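Local coordinates for uncharacterized protein (Dyadobacter fermentans, PDB 3MFN), which is of unknown function but folds as a mostly helical DUF5618-family protein that pairs with a second copy of itself, at residues 106-120 / 134-148. Residues are numbered along the deposited sequence; the frame is centred on the assembly and turned at random. Where two conformers were deposited one is given.
Sequences DKKILNTFVSVYEQL and VVKLGFQRAEIIIDW
Ile109 lies across the indole of Trp148 where two successive helices, 107-126 and 132-153, pack as a helical hairpin in a mostly helical bundle; the axes of their segments 107-120 and 134-148 approach to 8.8 Å, with N-to-C directions 137° apart. The CH-pi contact rests on Ile109 CG1, 3.8 Å from the centroid of the five-membered ring of Trp148 and 24° off its normal. With CG1 beside the backbone N (chi1 -66°), CG2 is anti to that N, yet still lies over the indole near its rim while it meets Ile145. That side chain runs past Ile109 in the opposite sense, and Ile145 CD1 presses to 3.4 Å from Ile109 CG2, tighter than usual for two carbons. Leu102 of helix 95-103 also touches both Ile109 and Trp148, so a third helix packs against this end of the contact.

Midway, Thr112 turns its two branches to different tasks. OG1 bonds back to Lys108 O, arriving from the opposite face of that carbonyl to Thr112 N, while CG2 comes to 3.5 Å from Arg141 O. Val116 CG2 crosses the base of the arginine, 3.5 Å from Arg141 CB. The guanidinium itself turns to salt bridges with Asp131 and Glu133 of the second subunit, so here the hairpin borders the dimer interface.

Backbones come nearest at Val116 and Gly138, whose CA atoms are 5.7 Å apart. Glycine lets Leu120 lie directly on the helix backbone: Leu120 CD1 sits 3.6 Å from Gly138 C, and Leu120 CD2 reaches Ala142 CB at 3.9 Å.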
# COMPACT_ATOMS: atom_id res chain seq x y z
N ASP A 106 -8.60 18.82 -9.34
CA ASP A 106 -8.43 18.93 -7.88
C ASP A 106 -7.43 17.93 -7.33
O ASP A 106 -7.57 16.71 -7.51
CB ASP A 106 -9.80 18.77 -7.16
CG ASP A 106 -9.68 18.73 -5.63
OD1 ASP A 106 -10.61 18.21 -4.98
OD2 ASP A 106 -8.67 19.24 -5.09
N LYS A 107 -6.44 18.44 -6.60
CA LYS A 107 -5.19 17.72 -6.37
C LYS A 107 -5.31 16.71 -5.22
O LYS A 107 -4.64 15.66 -5.21
CB LYS A 107 -4.08 18.75 -6.12
CG LYS A 107 -2.73 18.19 -5.65
CD LYS A 107 -2.10 19.08 -4.55
CE LYS A 107 -0.85 19.80 -5.02
NZ LYS A 107 -0.20 20.49 -3.85
N LYS A 108 -6.14 17.06 -4.24
CA LYS A 108 -6.40 16.17 -3.15
C LYS A 108 -7.00 14.91 -3.72
O LYS A 108 -6.68 13.82 -3.27
CB LYS A 108 -7.37 16.77 -2.12
CG LYS A 108 -7.14 16.16 -0.70
CD LYS A 108 -8.41 16.08 0.19
CE LYS A 108 -8.08 15.68 1.66
NZ LYS A 108 -7.39 14.32 1.76
N ILE A 109 -7.86 15.06 -4.73
CA ILE A 109 -8.61 13.95 -5.26
C ILE A 109 -7.69 13.15 -6.16
O ILE A 109 -7.79 11.93 -6.19
CB ILE A 109 -9.94 14.36 -5.92
CG1 ILE A 109 -10.89 14.92 -4.84
CG2 ILE A 109 -10.72 13.17 -6.50
CD1 ILE A 109 -11.46 13.83 -3.88
N LEU A 110 -6.79 13.83 -6.87
CA LEU A 110 -5.72 13.16 -7.60
C LEU A 110 -4.93 12.25 -6.69
O LEU A 110 -4.82 11.04 -6.97
CB LEU A 110 -4.79 14.15 -8.29
CG LEU A 110 -3.53 13.59 -9.01
CD1 LEU A 110 -3.92 12.60 -10.07
CD2 LEU A 110 -2.60 14.79 -9.64
N ASN A 111 -4.40 12.79 -5.60
CA ASN A 111 -3.57 12.00 -4.70
C ASN A 111 -4.37 10.84 -4.13
O ASN A 111 -3.85 9.75 -4.02
CB ASN A 111 -3.01 12.84 -3.54
CG ASN A 111 -1.93 13.82 -3.99
OD1 ASN A 111 -1.31 13.64 -5.00
ND2 ASN A 111 -1.74 14.86 -3.22
N THR A 112 -5.63 11.10 -3.78
CA THR A 112 -6.51 10.07 -3.28
C THR A 112 -6.65 8.92 -4.29
O THR A 112 -6.58 7.73 -3.92
CB THR A 112 -7.92 10.66 -2.88
OG1 THR A 112 -7.76 11.65 -1.87
CG2 THR A 112 -8.92 9.59 -2.38
N PHE A 113 -6.87 9.27 -5.56
CA PHE A 113 -7.01 8.25 -6.58
C PHE A 113 -5.70 7.47 -6.75
O PHE A 113 -5.73 6.23 -6.99
CB PHE A 113 -7.43 8.88 -7.96
CG PHE A 113 -7.42 7.90 -9.07
CD1 PHE A 113 -8.42 6.93 -9.16
CD2 PHE A 113 -6.39 7.86 -9.95
CE1 PHE A 113 -8.39 6.02 -10.14
CE2 PHE A 113 -6.36 6.92 -10.94
CZ PHE A 113 -7.35 6.00 -11.04
N VAL A 114 -4.56 8.15 -6.68
CA VAL A 114 -3.27 7.45 -6.90
C VAL A 114 -3.08 6.37 -5.80
O VAL A 114 -2.59 5.23 -6.07
CB VAL A 114 -2.07 8.45 -6.95
CG1 VAL A 114 -0.67 7.69 -7.04
CG2 VAL A 114 -2.20 9.37 -8.19
N SER A 115 -3.48 6.72 -4.60
CA SER A 115 -3.43 5.82 -3.48
C SER A 115 -4.38 4.65 -3.69
O SER A 115 -3.98 3.51 -3.47
CB SER A 115 -3.74 6.59 -2.19
OG SER A 115 -3.31 5.87 -1.06
N VAL A 116 -5.62 4.92 -4.13
CA VAL A 116 -6.50 3.83 -4.58
C VAL A 116 -5.86 2.89 -5.60
O VAL A 116 -5.92 1.65 -5.46
CB VAL A 116 -7.77 4.41 -5.14
CG1 VAL A 116 -8.59 3.33 -5.85
CG2 VAL A 116 -8.57 5.07 -4.04
N TYR A 117 -5.24 3.48 -6.63
CA TYR A 117 -4.52 2.74 -7.64
C TYR A 117 -3.42 1.89 -7.04
O TYR A 117 -3.36 0.67 -7.29
CB TYR A 117 -4.01 3.68 -8.70
CG TYR A 117 -3.01 3.08 -9.67
CD1 TYR A 117 -3.41 2.35 -10.78
CD2 TYR A 117 -1.67 3.31 -9.51
CE1 TYR A 117 -2.46 1.84 -11.67
CE2 TYR A 117 -0.75 2.80 -10.36
CZ TYR A 117 -1.13 2.09 -11.42
OH TYR A 117 -0.14 1.62 -12.20
N GLU A 118 -2.63 2.49 -6.15
CA GLU A 118 -1.56 1.76 -5.49
C GLU A 118 -2.11 0.60 -4.66
O GLU A 118 -1.63 -0.52 -4.79
CB GLU A 118 -0.71 2.66 -4.58
CG GLU A 118 0.08 3.71 -5.37
CD GLU A 118 1.20 3.16 -6.16
OE1 GLU A 118 1.81 2.15 -5.77
OE2 GLU A 118 1.54 3.78 -7.16
N GLN A 119 -3.08 0.89 -3.82
CA GLN A 119 -3.53 -0.07 -2.84
C GLN A 119 -4.45 -1.12 -3.39
O GLN A 119 -4.37 -2.29 -2.97
CB GLN A 119 -4.20 0.64 -1.65
CG GLN A 119 -3.27 1.55 -0.76
CD GLN A 119 -1.98 0.92 -0.41
OE1 GLN A 119 -1.93 -0.27 -0.15
NE2 GLN A 119 -0.87 1.70 -0.47
N LEU A 120 -5.39 -0.71 -4.24
CA LEU A 120 -6.39 -1.66 -4.73
C LEU A 120 -5.98 -2.33 -6.01
O LEU A 120 -6.16 -3.55 -6.18
CB LEU A 120 -7.75 -1.02 -4.88
CG LEU A 120 -8.72 -0.72 -3.72
CD1 LEU A 120 -8.12 -0.46 -2.34
CD2 LEU A 120 -9.73 0.36 -4.12
N VAL A 134 -4.61 -1.85 6.23
CA VAL A 134 -4.27 -1.06 5.03
C VAL A 134 -5.42 -1.14 3.98
O VAL A 134 -5.83 -0.15 3.41
CB VAL A 134 -2.97 -1.55 4.43
CG1 VAL A 134 -2.60 -0.75 3.14
CG2 VAL A 134 -1.85 -1.43 5.44
N VAL A 135 -5.94 -2.34 3.76
CA VAL A 135 -7.10 -2.53 2.86
C VAL A 135 -8.26 -1.60 3.23
O VAL A 135 -8.83 -0.92 2.37
CB VAL A 135 -7.57 -4.02 2.86
CG1 VAL A 135 -8.96 -4.17 2.11
CG2 VAL A 135 -6.47 -5.00 2.23
N LYS A 136 -8.56 -1.52 4.53
CA LYS A 136 -9.59 -0.60 5.01
C LYS A 136 -9.35 0.82 4.58
O LYS A 136 -10.25 1.50 4.13
CB LYS A 136 -9.72 -0.64 6.54
CG LYS A 136 -10.83 -1.48 7.00
CD LYS A 136 -10.91 -1.60 8.56
CE LYS A 136 -10.47 -2.98 9.06
NZ LYS A 136 -11.31 -4.05 8.50
N LEU A 137 -8.14 1.31 4.74
CA LEU A 137 -7.84 2.66 4.27
C LEU A 137 -8.01 2.76 2.76
O LEU A 137 -8.50 3.76 2.22
CB LEU A 137 -6.41 3.07 4.64
CG LEU A 137 -5.98 3.07 6.11
CD1 LEU A 137 -4.48 3.51 6.23
CD2 LEU A 137 -6.85 3.96 7.00
N GLY A 138 -7.58 1.75 2.05
CA GLY A 138 -7.72 1.77 0.59
C GLY A 138 -9.19 1.92 0.19
O GLY A 138 -9.54 2.72 -0.71
N PHE A 139 -10.03 1.13 0.85
CA PHE A 139 -11.48 1.22 0.66
C PHE A 139 -12.08 2.54 1.07
O PHE A 139 -12.97 3.01 0.38
CB PHE A 139 -12.19 0.08 1.39
CG PHE A 139 -11.98 -1.26 0.78
CD1 PHE A 139 -11.41 -1.43 -0.46
CD2 PHE A 139 -12.40 -2.38 1.43
CE1 PHE A 139 -11.30 -2.69 -1.04
CE2 PHE A 139 -12.29 -3.65 0.84
CZ PHE A 139 -11.79 -3.79 -0.40
N GLN A 140 -11.59 3.19 2.14
CA GLN A 140 -12.03 4.54 2.49
C GLN A 140 -11.68 5.52 1.38
O GLN A 140 -12.47 6.37 1.07
CB GLN A 140 -11.43 5.06 3.83
CG GLN A 140 -11.99 4.37 5.12
CD GLN A 140 -11.00 4.33 6.30
OE1 GLN A 140 -10.99 3.37 7.09
NE2 GLN A 140 -10.19 5.36 6.43
N ARG A 141 -10.49 5.39 0.79
CA ARG A 141 -10.04 6.30 -0.30
C ARG A 141 -10.96 6.15 -1.52
O ARG A 141 -11.37 7.14 -2.13
CB ARG A 141 -8.61 6.04 -0.71
CG ARG A 141 -7.60 6.15 0.41
CD ARG A 141 -7.37 7.55 0.86
NE ARG A 141 -6.38 7.51 1.93
CZ ARG A 141 -6.67 7.51 3.23
NH1 ARG A 141 -7.94 7.49 3.65
NH2 ARG A 141 -5.71 7.48 4.12
N ALA A 142 -11.32 4.91 -1.81
CA ALA A 142 -12.24 4.53 -2.89
C ALA A 142 -13.62 5.16 -2.67
O ALA A 142 -14.15 5.73 -3.58
CB ALA A 142 -12.37 3.05 -2.97
N GLU A 143 -14.19 5.08 -1.46
CA GLU A 143 -15.47 5.72 -1.21
C GLU A 143 -15.37 7.24 -1.32
O GLU A 143 -16.30 7.91 -1.72
CB GLU A 143 -16.03 5.32 0.17
CG GLU A 143 -17.40 5.89 0.47
CD GLU A 143 -18.56 5.09 -0.18
OE1 GLU A 143 -18.32 4.01 -0.78
OE2 GLU A 143 -19.73 5.51 -0.02
N ILE A 144 -14.20 7.80 -0.98
CA ILE A 144 -13.97 9.22 -1.15
C ILE A 144 -14.09 9.63 -2.60
O ILE A 144 -14.71 10.65 -2.93
CB ILE A 144 -12.60 9.70 -0.58
CG1 ILE A 144 -12.65 9.79 0.95
CG2 ILE A 144 -12.26 11.09 -1.11
CD1 ILE A 144 -11.22 10.01 1.60
N ILE A 145 -13.53 8.82 -3.47
CA ILE A 145 -13.57 9.12 -4.90
C ILE A 145 -14.98 8.96 -5.44
O ILE A 145 -15.45 9.75 -6.25
CB ILE A 145 -12.63 8.19 -5.74
CG1 ILE A 145 -11.16 8.39 -5.36
CG2 ILE A 145 -12.84 8.48 -7.22
CD1 ILE A 145 -10.66 9.85 -5.58
N ILE A 146 -15.69 7.93 -4.99
CA ILE A 146 -17.06 7.73 -5.50
C ILE A 146 -17.95 8.88 -5.02
O ILE A 146 -18.77 9.37 -5.80
CB ILE A 146 -17.62 6.38 -5.11
CG1 ILE A 146 -16.82 5.28 -5.81
CG2 ILE A 146 -19.13 6.38 -5.46
CD1 ILE A 146 -16.97 3.86 -5.33
N ASP A 147 -17.79 9.33 -3.78
CA ASP A 147 -18.59 10.43 -3.27
C ASP A 147 -18.25 11.72 -4.00
O ASP A 147 -19.13 12.53 -4.27
CB ASP A 147 -18.36 10.68 -1.78
CG ASP A 147 -18.87 9.56 -0.90
OD1 ASP A 147 -19.60 8.61 -1.35
OD2 ASP A 147 -18.52 9.64 0.30
N TRP A 148 -16.98 11.91 -4.33
CA TRP A 148 -16.59 13.10 -5.09
C TRP A 148 -17.35 13.15 -6.43
O TRP A 148 -17.91 14.19 -6.82
CB TRP A 148 -15.07 13.09 -5.31
CG TRP A 148 -14.58 14.22 -6.12
CD1 TRP A 148 -14.25 15.47 -5.68
CD2 TRP A 148 -14.30 14.21 -7.53
NE1 TRP A 148 -13.77 16.24 -6.73
CE2 TRP A 148 -13.79 15.48 -7.87
CE3 TRP A 148 -14.37 13.23 -8.53
CZ2 TRP A 148 -13.43 15.83 -9.17
CZ3 TRP A 148 -14.00 13.58 -9.84
CH2 TRP A 148 -13.54 14.88 -10.14